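Side-chain contacts in cytosine deaminase (Klebsiella pneumoniae, PDB 4R85), which probably catalyses the hydrolytic deamination of cytosine and 5-methylcytosine at an iron(II) centre held in an amidohydrolase-fold barrel: residues E222-E227 with A235-S240; K255-L260 with D297-N302; F267-T272 with T291-L296. One frame throughout, in Å; residues are numbered along the deposited sequence.

Interaction 1: E222-E227 with A235-S240; sequences EVLAEE and AQVTAS
Leu-224 of helix 220-231 drops its isobutyl group onto Val-237 and Ala-239 of strand 237-240, packing a barrel helix against the strand that follows it. Strand 205-209, the helix and strand 237-240 form one beta-alpha-beta unit of the amidohydrolase (TIM-type) barrel, and the helix and strand segments run nearly antiparallel, at 171°. The CB of Leu-224 points at the strand but is still too far off to touch it. The first contact comes at CG, which lies anti to the backbone N (chi1 176°) and sits 4.1 Å from Val-237 CG1. There the side chain forks. CD1 continues to the same valine methyl, CG1, at 4.0 Å, so the two side chains meet tip to tip. CD2 turns two residues further along the strand, where it packs on the methyl of Ala-239 and comes within 4.2 Å of the Thr-238 carbonyl O. One leucine thus bridges the two residues of the strand that face the helix, while Met-196 and Val-208 pack on it from the preceding helix and strand. Thr-238 and Ser-240 point away from the helix, and Ser-240 OG hydrogen-bonds His-56 ND1, placing a second-shell hydroxyl behind an iron ligand. On the helix side the contact is carried by three carbons of Leu-224, and its end point is CD2, 4.0 Å from Ala-239 CB.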
ATOM      1  N   GLU A 222     -21.778   9.441  18.025  1.00 11.26           N
ATOM      2  CA  GLU A 222     -22.257   9.522  19.416  1.00 14.23           C
ATOM      3  C   GLU A 222     -23.702   9.042  19.551  1.00 14.71           C
ATOM      4  O   GLU A 222     -24.063   8.433  20.549  1.00 11.21           O
ATOM      5  CB  GLU A 222     -22.108  10.932  20.004  1.00 11.12           C
ATOM      6  CG  GLU A 222     -23.049  11.989  19.389  1.00 16.94           C
ATOM      7  CD  GLU A 222     -22.895  13.377  20.010  1.00 23.66           C
ATOM      8  OE1 GLU A 222     -23.897  14.137  20.047  1.00 20.16           O
ATOM      9  OE2 GLU A 222     -21.768  13.719  20.437  1.00 18.93           O
ATOM     10  N   VAL A 223     -24.530   9.319  18.546  1.00 11.26           N
ATOM     11  CA  VAL A 223     -25.929   8.899  18.602  1.00 10.11           C
ATOM     12  C   VAL A 223     -26.023   7.383  18.502  1.00 10.14           C
ATOM     13  O   VAL A 223     -26.766   6.744  19.241  1.00 12.51           O
ATOM     14  CB  VAL A 223     -26.764   9.538  17.467  1.00 14.14           C
ATOM     15  CG1 VAL A 223     -28.231   9.127  17.597  1.00 15.93           C
ATOM     16  CG2 VAL A 223     -26.625  11.043  17.515  1.00 14.28           C
ATOM     17  N   LEU A 224     -25.252   6.813  17.585  1.00 10.69           N
ATOM     18  CA  LEU A 224     -25.243   5.374  17.387  1.00  9.93           C
ATOM     19  C   LEU A 224     -24.720   4.637  18.629  1.00 12.82           C
ATOM     20  O   LEU A 224     -25.322   3.656  19.087  1.00 10.41           O
ATOM     21  CB  LEU A 224     -24.383   5.032  16.163  1.00 12.02           C
ATOM     22  CG  LEU A 224     -24.191   3.542  15.855  1.00 15.96           C
ATOM     23  CD1 LEU A 224     -25.516   2.906  15.478  1.00 17.95           C
ATOM     24  CD2 LEU A 224     -23.163   3.329  14.749  1.00 16.11           C
ATOM     25  N   ALA A 225     -23.606   5.110  19.167  1.00 10.69           N
ATOM     26  CA  ALA A 225     -22.993   4.454  20.327  1.00 11.54           C
ATOM     27  C   ALA A 225     -23.914   4.554  21.539  1.00 12.81           C
ATOM     28  O   ALA A 225     -24.052   3.593  22.306  1.00 16.71           O
ATOM     29  CB  ALA A 225     -21.616   5.062  20.631  1.00 10.04           C
ATOM     30  N   GLU A 226     -24.562   5.705  21.714  1.00 11.60           N
ATOM     31  CA  GLU A 226     -25.479   5.832  22.849  1.00 20.47           C
ATOM     32  C   GLU A 226     -26.702   4.914  22.726  1.00 17.17           C
ATOM     33  O   GLU A 226     -27.122   4.307  23.707  1.00 16.98           O
ATOM     34  CB  GLU A 226     -25.877   7.294  23.102  1.00 16.70           C
ATOM     35  CG  GLU A 226     -26.940   7.511  24.204  1.00 15.24           C
ATOM     36  CD  GLU A 226     -26.490   7.128  25.626  1.00 21.34           C
ATOM     37  OE1 GLU A 226     -25.351   6.657  25.825  1.00 24.73           O
ATOM     38  OE2 GLU A 226     -27.299   7.311  26.560  1.00 22.44           O
ATOM     39  N   GLU A 227     -27.273   4.804  21.527  1.00 15.65           N
ATOM     40  CA  GLU A 227     -28.390   3.884  21.345  1.00 11.68           C
ATOM     41  C   GLU A 227     -27.954   2.453  21.626  1.00 15.08           C
ATOM     42  O   GLU A 227     -28.676   1.689  22.263  1.00 14.93           O
ATOM     43  CB  GLU A 227     -28.960   4.006  19.926  1.00 17.35           C
ATOM     44  CG  GLU A 227     -29.725   5.317  19.728  1.00 15.68           C
ATOM     45  CD  GLU A 227     -30.759   5.532  20.833  1.00 20.53           C
ATOM     46  OE1 GLU A 227     -30.738   6.608  21.480  1.00 22.62           O
ATOM     47  OE2 GLU A 227     -31.586   4.617  21.065  1.00 19.35           O
ATOM     48  N   ALA A 235     -22.236  -5.269  21.253  1.00 14.48           N
ATOM     49  CA  ALA A 235     -21.534  -6.338  20.537  1.00 17.65           C
ATOM     50  C   ALA A 235     -22.112  -6.564  19.129  1.00 17.66           C
ATOM     51  O   ALA A 235     -21.410  -7.016  18.222  1.00 20.44           O
ATOM     52  CB  ALA A 235     -21.570  -7.637  21.347  1.00 23.16           C
ATOM     53  N   GLN A 236     -23.381  -6.226  18.952  1.00 12.81           N
ATOM     54  CA  GLN A 236     -24.076  -6.463  17.685  1.00 14.74           C
ATOM     55  C   GLN A 236     -24.022  -5.249  16.761  1.00 17.19           C
ATOM     56  O   GLN A 236     -24.647  -5.243  15.698  1.00 15.18           O
ATOM     57  CB  GLN A 236     -25.537  -6.838  17.941  1.00 17.03           C
ATOM     58  CG  GLN A 236     -25.735  -8.218  18.574  1.00 21.06           C
ATOM     59  CD  GLN A 236     -25.364  -8.250  20.038  1.00 35.49           C
ATOM     60  OE1 GLN A 236     -25.763  -7.379  20.813  1.00 41.70           O
ATOM     61  NE2 GLN A 236     -24.586  -9.253  20.428  1.00 35.14           N
ATOM     62  N   VAL A 237     -23.273  -4.226  17.166  1.00 12.41           N
ATOM     63  CA  VAL A 237     -23.253  -2.958  16.444  1.00 10.77           C
ATOM     64  C   VAL A 237     -21.854  -2.598  15.961  1.00 15.76           C
ATOM     65  O   VAL A 237     -20.896  -2.650  16.724  1.00 14.89           O
ATOM     66  CB  VAL A 237     -23.794  -1.809  17.330  1.00 12.13           C
ATOM     67  CG1 VAL A 237     -23.687  -0.459  16.601  1.00 12.89           C
ATOM     68  CG2 VAL A 237     -25.252  -2.096  17.723  1.00 14.93           C
ATOM     69  N   THR A 238     -21.748  -2.237  14.685  1.00 12.60           N
ATOM     70  CA  THR A 238     -20.490  -1.764  14.123  1.00 11.07           C
ATOM     71  C   THR A 238     -20.674  -0.381  13.516  1.00 12.06           C
ATOM     72  O   THR A 238     -21.702  -0.100  12.884  1.00 12.40           O
ATOM     73  CB  THR A 238     -19.936  -2.735  13.053  1.00 14.66           C
ATOM     74  OG1 THR A 238     -19.668  -4.011  13.652  1.00 16.53           O
ATOM     75  CG2 THR A 238     -18.641  -2.193  12.446  1.00 16.56           C
ATOM     76  N   ALA A 239     -19.685   0.488  13.729  1.00 14.73           N
ATOM     77  CA  ALA A 239     -19.610   1.763  13.029  1.00 12.81           C
ATOM     78  C   ALA A 239     -18.520   1.668  11.968  1.00 13.33           C
ATOM     79  O   ALA A 239     -17.345   1.449  12.288  1.00 10.67           O
ATOM     80  CB  ALA A 239     -19.303   2.896  14.020  1.00 12.29           C
ATOM     81  N   SER A 240     -18.901   1.831  10.703  1.00 14.71           N
ATOM     82  CA  SER A 240     -17.939   1.786   9.611  1.00 12.00           C
ATOM     83  C   SER A 240     -17.637   3.206   9.156  1.00 14.27           C
ATOM     84  O   SER A 240     -18.488   4.079   9.272  1.00 15.75           O
ATOM     85  CB  SER A 240     -18.499   0.976   8.437  1.00 12.91           C
ATOM     86  OG  SER A 240     -18.579  -0.414   8.740  1.00 14.70           O
TER

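Interaction 2: K255-L260 with D297-N302; sequences KLFRLL and DRAGIN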
ATOM      1  N   LYS A 255     -13.579  12.975  25.308  1.00 13.83           N
ATOM      2  CA  LYS A 255     -14.832  12.755  26.025  1.00 15.03           C
ATOM      3  C   LYS A 255     -15.631  11.632  25.373  1.00 15.31           C
ATOM      4  O   LYS A 255     -16.192  10.772  26.060  1.00 15.52           O
ATOM      5  CB  LYS A 255     -15.676  14.034  26.044  1.00 16.43           C
ATOM      6  CG  LYS A 255     -17.054  13.828  26.674  1.00 23.66           C
ATOM      7  CD  LYS A 255     -17.994  14.988  26.415  1.00 36.49           C
ATOM      8  CE  LYS A 255     -18.869  14.754  25.190  1.00 35.34           C
ATOM      9  NZ  LYS A 255     -20.150  14.044  25.513  1.00 32.86           N
ATOM     10  N   LEU A 256     -15.703  11.670  24.045  1.00 11.96           N
ATOM     11  CA  LEU A 256     -16.429  10.674  23.261  1.00 10.71           C
ATOM     12  C   LEU A 256     -15.933   9.241  23.492  1.00 13.26           C
ATOM     13  O   LEU A 256     -16.730   8.302  23.518  1.00 13.70           O
ATOM     14  CB  LEU A 256     -16.337  11.015  21.773  1.00 13.72           C
ATOM     15  CG  LEU A 256     -17.022  10.081  20.773  1.00 13.32           C
ATOM     16  CD1 LEU A 256     -18.550  10.003  21.004  1.00 11.72           C
ATOM     17  CD2 LEU A 256     -16.715  10.531  19.357  1.00 11.70           C
ATOM     18  N   PHE A 257     -14.621   9.074  23.651  1.00 12.11           N
ATOM     19  CA  PHE A 257     -14.040   7.736  23.850  1.00 12.42           C
ATOM     20  C   PHE A 257     -14.600   7.011  25.076  1.00 13.45           C
ATOM     21  O   PHE A 257     -14.617   5.782  25.129  1.00 15.01           O
ATOM     22  CB  PHE A 257     -12.506   7.807  23.950  1.00 14.11           C
ATOM     23  CG  PHE A 257     -11.805   7.489  22.660  1.00 16.78           C
ATOM     24  CD1 PHE A 257     -10.760   6.581  22.634  1.00 18.13           C
ATOM     25  CD2 PHE A 257     -12.203   8.087  21.473  1.00 14.84           C
ATOM     26  CE1 PHE A 257     -10.115   6.272  21.457  1.00 13.29           C
ATOM     27  CE2 PHE A 257     -11.555   7.797  20.281  1.00 16.64           C
ATOM     28  CZ  PHE A 257     -10.508   6.888  20.271  1.00 13.12           C
ATOM     29  N   ARG A 258     -15.042   7.765  26.070  1.00 15.74           N
ATOM     30  CA  ARG A 258     -15.619   7.134  27.247  1.00 18.01           C
ATOM     31  C   ARG A 258     -16.918   6.417  26.887  1.00 17.58           C
ATOM     32  O   ARG A 258     -17.159   5.293  27.324  1.00 12.76           O
ATOM     33  CB  ARG A 258     -15.825   8.177  28.342  1.00 19.02           C
ATOM     34  CG  ARG A 258     -14.509   8.845  28.743  1.00 25.24           C
ATOM     35  CD  ARG A 258     -14.728  10.086  29.589  1.00 26.67           C
ATOM     36  NE  ARG A 258     -15.156   9.751  30.941  1.00 27.26           N
ATOM     37  CZ  ARG A 258     -14.323   9.416  31.923  1.00 25.03           C
ATOM     38  NH1 ARG A 258     -14.794   9.123  33.129  1.00 30.21           N
ATOM     39  NH2 ARG A 258     -13.021   9.358  31.697  1.00 26.28           N
ATOM     40  N   LEU A 259     -17.748   7.071  26.080  1.00 18.06           N
ATOM     41  CA  LEU A 259     -18.974   6.462  25.575  1.00 11.12           C
ATOM     42  C   LEU A 259     -18.634   5.300  24.646  1.00 13.61           C
ATOM     43  O   LEU A 259     -19.270   4.246  24.698  1.00 14.91           O
ATOM     44  CB  LEU A 259     -19.793   7.495  24.786  1.00 11.76           C
ATOM     45  CG  LEU A 259     -20.973   6.938  23.980  1.00 10.74           C
ATOM     46  CD1 LEU A 259     -21.926   6.139  24.876  1.00 11.15           C
ATOM     47  CD2 LEU A 259     -21.718   8.075  23.270  1.00 10.57           C
ATOM     48  N   LEU A 260     -17.635   5.493  23.786  1.00 10.56           N
ATOM     49  CA  LEU A 260     -17.310   4.469  22.798  1.00 13.64           C
ATOM     50  C   LEU A 260     -16.924   3.175  23.503  1.00 17.32           C
ATOM     51  O   LEU A 260     -17.388   2.098  23.126  1.00 14.92           O
ATOM     52  CB  LEU A 260     -16.199   4.928  21.852  1.00 11.92           C
ATOM     53  CG  LEU A 260     -16.509   6.115  20.937  1.00 14.75           C
ATOM     54  CD1 LEU A 260     -15.380   6.322  19.926  1.00 15.35           C
ATOM     55  CD2 LEU A 260     -17.847   5.913  20.197  1.00 15.00           C
ATOM     56  N   ASP A 297      -7.778   1.159  19.340  1.00 10.90           N
ATOM     57  CA  ASP A 297      -7.215  -0.129  19.739  1.00 11.46           C
ATOM     58  C   ASP A 297      -6.518  -0.044  21.104  1.00 14.83           C
ATOM     59  O   ASP A 297      -6.675  -0.931  21.943  1.00 12.52           O
ATOM     60  CB  ASP A 297      -6.246  -0.637  18.663  1.00 14.16           C
ATOM     61  CG  ASP A 297      -5.553  -1.931  19.060  1.00 22.33           C
ATOM     62  OD1 ASP A 297      -4.372  -1.874  19.480  1.00 23.85           O
ATOM     63  OD2 ASP A 297      -6.186  -3.005  18.960  1.00 19.93           O
ATOM     64  N   ARG A 298      -5.755   1.023  21.321  1.00 17.55           N
ATOM     65  CA  ARG A 298      -5.110   1.248  22.610  1.00 16.45           C
ATOM     66  C   ARG A 298      -6.111   1.409  23.740  1.00 17.70           C
ATOM     67  O   ARG A 298      -5.824   1.055  24.883  1.00 15.64           O
ATOM     68  CB  ARG A 298      -4.154   2.446  22.550  1.00 18.06           C
ATOM     69  CG  ARG A 298      -2.961   2.194  21.651  1.00 29.87           C
ATOM     70  CD  ARG A 298      -1.885   3.270  21.757  1.00 40.32           C
ATOM     71  NE  ARG A 298      -0.958   3.166  20.633  1.00 46.21           N
ATOM     72  CZ  ARG A 298      -0.892   4.039  19.629  1.00 44.16           C
ATOM     73  NH1 ARG A 298      -1.682   5.107  19.622  1.00 44.51           N
ATOM     74  NH2 ARG A 298      -0.019   3.852  18.642  1.00 32.59           N
ATOM     75  N   ALA A 299      -7.288   1.928  23.410  1.00 15.31           N
ATOM     76  CA  ALA A 299      -8.359   2.118  24.383  1.00 19.23           C
ATOM     77  C   ALA A 299      -9.103   0.811  24.675  1.00 18.83           C
ATOM     78  O   ALA A 299     -10.002   0.783  25.510  1.00 18.18           O
ATOM     79  CB  ALA A 299      -9.342   3.187  23.889  1.00 11.68           C
ATOM     80  N   GLY A 300      -8.732  -0.263  23.986  1.00 17.80           N
ATOM     81  CA  GLY A 300      -9.378  -1.551  24.193  1.00 18.25           C
ATOM     82  C   GLY A 300     -10.655  -1.715  23.377  1.00 18.96           C
ATOM     83  O   GLY A 300     -11.494  -2.558  23.673  1.00 18.53           O
ATOM     84  N   ILE A 301     -10.803  -0.900  22.343  1.00 12.41           N
ATOM     85  CA  ILE A 301     -12.005  -0.914  21.510  1.00 11.71           C
ATOM     86  C   ILE A 301     -11.675  -1.739  20.271  1.00 15.33           C
ATOM     87  O   ILE A 301     -10.598  -1.598  19.702  1.00 15.26           O
ATOM     88  CB  ILE A 301     -12.410   0.525  21.158  1.00 14.33           C
ATOM     89  CG1 ILE A 301     -12.910   1.245  22.421  1.00 15.13           C
ATOM     90  CG2 ILE A 301     -13.462   0.575  20.032  1.00 12.76           C
ATOM     91  CD1 ILE A 301     -13.025   2.750  22.260  1.00 13.55           C
ATOM     92  N   ASN A 302     -12.577  -2.634  19.883  1.00 11.93           N
ATOM     93  CA  ASN A 302     -12.320  -3.500  18.737  1.00 12.82           C
ATOM     94  C   ASN A 302     -12.391  -2.738  17.418  1.00 13.96           C
ATOM     95  O   ASN A 302     -13.423  -2.155  17.096  1.00 15.35           O
ATOM     96  CB  ASN A 302     -13.321  -4.643  18.692  1.00 17.20           C
ATOM     97  CG  ASN A 302     -12.924  -5.711  17.696  1.00 15.91           C
ATOM     98  OD1 ASN A 302     -11.797  -6.200  17.721  1.00 14.74           O
ATOM     99  ND2 ASN A 302     -13.837  -6.062  16.802  1.00 14.55           N
TER
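Phe-257 and Leu-260, one helical turn apart on helix 250-263, meet Ala-299 and Ile-301, which lie on the two sides of Gly-300 where helix 293-298 runs out. The phenyl ring presents an edge: the Ala-299 methyl lies near the ring plane, with CB 3.9 Å from Phe-257 CD1 and 4.0 Å from Phe-257 CE1. The phenylalanine CB does not itself aim at the other segment. A first torsion of -98°, well away from a staggered value, swings the ring across so that its CD1-CE1 side reaches the alanine. Ile-301 comes at the same ring obliquely and more loosely, its CD1 standing 4.5 Å from Phe-257 CD1. That methyl is closer to Leu-260: Ile-301 CD1 lies 3.9 Å from Leu-260 CB, so the isoleucine tip rests against the root of the leucine rather than its branches. Ile-301 reaches that far because its CG1-CD1 arm is extended (chi2 166°). Gly-300, with positive phi, closes the helix in a Schellman motif, and the turn directs both Ala-299 and Ile-301 at helix 250-263. Gly-300 O also accepts a hydrogen bond from Lys-261 NZ of that helix. Leu-296 packs on Phe-257, Leu-260 and Ile-301 and extends the apolar cluster inward, while Phe-257 itself stays partly exposed. Between the two segments the side chains meet through carbon alone, so dispersion and the burial of apolar surface should dominate; the directional link from Lys-261 lies just beyond.

Interaction 3: F267-T272 with T291-L296; sequences FISCPT and TRVAEL
Strand 266-269 and its parallel neighbour 303-305 are joined by a beta-alpha-beta crossover of the barrel that includes helix 293-298. Here Phe-267 and Ser-269 of the first strand meet Thr-291, just before that helix, and Val-293 and Leu-296 of its first turn. Leu-296 lies over one face of the Phe-267 ring in a CH-pi contact: its CD2 is 4.2 Å from the centroid and only 8° off the ring normal. The other methyl, CD1, is 4.1 Å from Phe-267 CD1, and the two side chains cross at about a right angle. Two residues along the strand, Ser-269 meets a pair of methyls, its CB 3.7 Å from Val-293 CG2 and 3.9 Å from Thr-291 CG2. A chi1 of 170° keeps Ser-269 OG near the same pair, 3.8 Å from Val-293 CG2. Thr-291 gives this contact its methyl, while its OG1 hydrogen-bonds the Thr-242 hydroxyl. Next to it, Arg-292 is the helix N-cap and forms a cation-pi pair with Trp-284 of the second subunit, so the helix start also reaches the dimer interface. Phe-267 and Ser-269 are alternate strand residues turned toward the helical shell, as in a TIM-type barrel.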
ATOM      1  N   PHE A 267     -15.601  -1.119  15.351  1.00 12.67           N
ATOM      2  CA  PHE A 267     -15.250  -0.141  14.332  1.00 12.50           C
ATOM      3  C   PHE A 267     -14.597  -0.810  13.134  1.00 14.23           C
ATOM      4  O   PHE A 267     -13.776  -1.708  13.281  1.00 11.82           O
ATOM      5  CB  PHE A 267     -14.307   0.920  14.912  1.00 10.23           C
ATOM      6  CG  PHE A 267     -14.978   1.845  15.879  1.00 15.34           C
ATOM      7  CD1 PHE A 267     -15.332   3.125  15.492  1.00 13.70           C
ATOM      8  CD2 PHE A 267     -15.292   1.421  17.166  1.00 11.53           C
ATOM      9  CE1 PHE A 267     -15.960   3.978  16.378  1.00 17.71           C
ATOM     10  CE2 PHE A 267     -15.940   2.259  18.047  1.00 15.07           C
ATOM     11  CZ  PHE A 267     -16.262   3.543  17.660  1.00 14.49           C
ATOM     12  N   ILE A 268     -14.967  -0.371  11.935  1.00 10.34           N
ATOM     13  CA  ILE A 268     -14.274  -0.830  10.741  1.00 10.38           C
ATOM     14  C   ILE A 268     -13.668   0.369  10.018  1.00 14.40           C
ATOM     15  O   ILE A 268     -14.329   1.391   9.832  1.00 13.81           O
ATOM     16  CB  ILE A 268     -15.212  -1.621   9.807  1.00 14.70           C
ATOM     17  CG1 ILE A 268     -15.650  -2.937  10.483  1.00 13.38           C
ATOM     18  CG2 ILE A 268     -14.521  -1.908   8.471  1.00 12.60           C
ATOM     19  CD1 ILE A 268     -16.711  -3.694   9.695  1.00 16.50           C
ATOM     20  N   SER A 269     -12.398   0.252   9.647  1.00 10.47           N
ATOM     21  CA  SER A 269     -11.721   1.297   8.883  1.00 10.83           C
ATOM     22  C   SER A 269     -11.345   0.743   7.518  1.00 12.99           C
ATOM     23  O   SER A 269     -10.913  -0.405   7.417  1.00 11.36           O
ATOM     24  CB  SER A 269     -10.452   1.737   9.608  1.00 14.66           C
ATOM     25  OG  SER A 269      -9.665   2.574   8.775  1.00 17.25           O
ATOM     26  N   CYS A 270     -11.499   1.564   6.477  1.00 13.25           N
ATOM     27  CA  CYS A 270     -11.149   1.172   5.116  1.00 13.66           C
ATOM     28  C   CYS A 270     -10.079   2.125   4.587  1.00 12.11           C
ATOM     29  O   CYS A 270     -10.382   3.059   3.835  1.00 12.90           O
ATOM     30  CB  CYS A 270     -12.376   1.219   4.200  1.00 13.10           C
ATOM     31  SG  CYS A 270     -13.747   0.172   4.757  1.00 17.62           S
ATOM     32  N   PRO A 271      -8.822   1.897   4.994  1.00 16.68           N
ATOM     33  CA  PRO A 271      -7.760   2.883   4.764  1.00 18.19           C
ATOM     34  C   PRO A 271      -7.442   3.177   3.299  1.00 14.26           C
ATOM     35  O   PRO A 271      -7.178   4.337   3.000  1.00 12.12           O
ATOM     36  CB  PRO A 271      -6.542   2.269   5.483  1.00 16.95           C
ATOM     37  CG  PRO A 271      -6.841   0.801   5.567  1.00 15.12           C
ATOM     38  CD  PRO A 271      -8.334   0.723   5.744  1.00 16.49           C
ATOM     39  N   THR A 272      -7.439   2.183   2.413  1.00 15.87           N
ATOM     40  CA  THR A 272      -7.164   2.490   1.013  1.00 18.82           C
ATOM     41  C   THR A 272      -8.301   3.321   0.429  1.00 17.17           C
ATOM     42  O   THR A 272      -8.074   4.218  -0.370  1.00 13.28           O
ATOM     43  CB  THR A 272      -6.936   1.235   0.132  1.00 13.90           C
ATOM     44  OG1 THR A 272      -8.087   0.377   0.183  1.00 16.77           O
ATOM     45  CG2 THR A 272      -5.706   0.477   0.597  1.00 23.99           C
ATOM     46  N   THR A 291     -10.045   7.328  10.361  1.00 11.92           N
ATOM     47  CA  THR A 291     -10.409   7.315  11.777  1.00 13.05           C
ATOM     48  C   THR A 291      -9.195   7.012  12.689  1.00 14.66           C
ATOM     49  O   THR A 291      -8.094   6.680  12.211  1.00 12.34           O
ATOM     50  CB  THR A 291     -11.574   6.316  12.027  1.00 10.65           C
ATOM     51  OG1 THR A 291     -12.140   6.541  13.323  1.00 14.11           O
ATOM     52  CG2 THR A 291     -11.103   4.867  11.903  1.00 10.72           C
ATOM     53  N   ARG A 292      -9.385   7.127  14.000  1.00 11.16           N
ATOM     54  CA  ARG A 292      -8.246   7.034  14.926  1.00 11.41           C
ATOM     55  C   ARG A 292      -8.027   5.589  15.357  1.00 12.14           C
ATOM     56  O   ARG A 292      -8.225   5.240  16.518  1.00 12.29           O
ATOM     57  CB  ARG A 292      -8.476   7.925  16.143  1.00 11.37           C
ATOM     58  CG  ARG A 292      -8.805   9.372  15.791  1.00  9.27           C
ATOM     59  CD  ARG A 292      -8.781  10.250  17.046  1.00  9.50           C
ATOM     60  NE  ARG A 292      -9.216  11.611  16.733  1.00 11.86           N
ATOM     61  CZ  ARG A 292      -9.075  12.662  17.531  1.00 12.55           C
ATOM     62  NH1 ARG A 292      -9.525  13.846  17.143  1.00 15.67           N
ATOM     63  NH2 ARG A 292      -8.494  12.537  18.715  1.00 11.03           N
ATOM     64  N   VAL A 293      -7.616   4.762  14.403  1.00 10.93           N
ATOM     65  CA  VAL A 293      -7.512   3.320  14.594  1.00 11.88           C
ATOM     66  C   VAL A 293      -6.573   2.934  15.739  1.00 13.70           C
ATOM     67  O   VAL A 293      -6.920   2.107  16.587  1.00 13.39           O
ATOM     68  CB  VAL A 293      -7.022   2.629  13.299  1.00 13.06           C
ATOM     69  CG1 VAL A 293      -6.769   1.140  13.547  1.00 13.82           C
ATOM     70  CG2 VAL A 293      -8.032   2.840  12.154  1.00 15.70           C
ATOM     71  N   ALA A 294      -5.379   3.511  15.760  1.00  9.95           N
ATOM     72  CA  ALA A 294      -4.415   3.141  16.796  1.00 16.26           C
ATOM     73  C   ALA A 294      -4.948   3.501  18.185  1.00 18.55           C
ATOM     74  O   ALA A 294      -4.800   2.745  19.149  1.00 14.02           O
ATOM     75  CB  ALA A 294      -3.075   3.813  16.544  1.00 21.12           C
ATOM     76  N   GLU A 295      -5.590   4.658  18.265  1.00 12.51           N
ATOM     77  CA  GLU A 295      -6.115   5.178  19.517  1.00 14.07           C
ATOM     78  C   GLU A 295      -7.323   4.357  20.023  1.00 16.16           C
ATOM     79  O   GLU A 295      -7.434   4.065  21.224  1.00 12.89           O
ATOM     80  CB  GLU A 295      -6.461   6.665  19.344  1.00 14.54           C
ATOM     81  CG  GLU A 295      -5.236   7.592  19.129  1.00 21.66           C
ATOM     82  CD  GLU A 295      -4.560   7.467  17.744  1.00 26.21           C
ATOM     83  OE1 GLU A 295      -5.186   6.959  16.782  1.00 19.56           O
ATOM     84  OE2 GLU A 295      -3.386   7.900  17.617  1.00 21.81           O
ATOM     85  N   LEU A 296      -8.221   3.981  19.114  1.00 11.94           N
ATOM     86  CA  LEU A 296      -9.302   3.056  19.472  1.00 11.59           C
ATOM     87  C   LEU A 296      -8.743   1.739  20.044  1.00 11.19           C
ATOM     88  O   LEU A 296      -9.180   1.266  21.095  1.00 10.64           O
ATOM     89  CB  LEU A 296     -10.161   2.743  18.250  1.00  9.72           C
ATOM     90  CG  LEU A 296     -10.956   3.942  17.733  1.00 14.58           C
ATOM     91  CD1 LEU A 296     -11.402   3.727  16.283  1.00 14.69           C
ATOM     92  CD2 LEU A 296     -12.151   4.174  18.640  1.00 15.03           C
TER

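The three contacts come from successive parts of one barrel wall. Interaction 1 is complete in the chain before the other two begin, while both segments of interaction 3 fall between those of interaction 2. Centres lie about 12 Å apart for interactions 1 and 2 and for 2 and 3, and about 15 Å for 1 and 3. Strands 237-240 and 266-269 are parallel neighbours in the sheet, linking interactions 1 and 3; helix 293-298 serves interactions 2 and 3; helix 250-263 packs against helix 220-231, joining 1 and 2. Together they bind the helical shell to the barrel strands; His-241, an iron ligand, follows strand 237-240 directly.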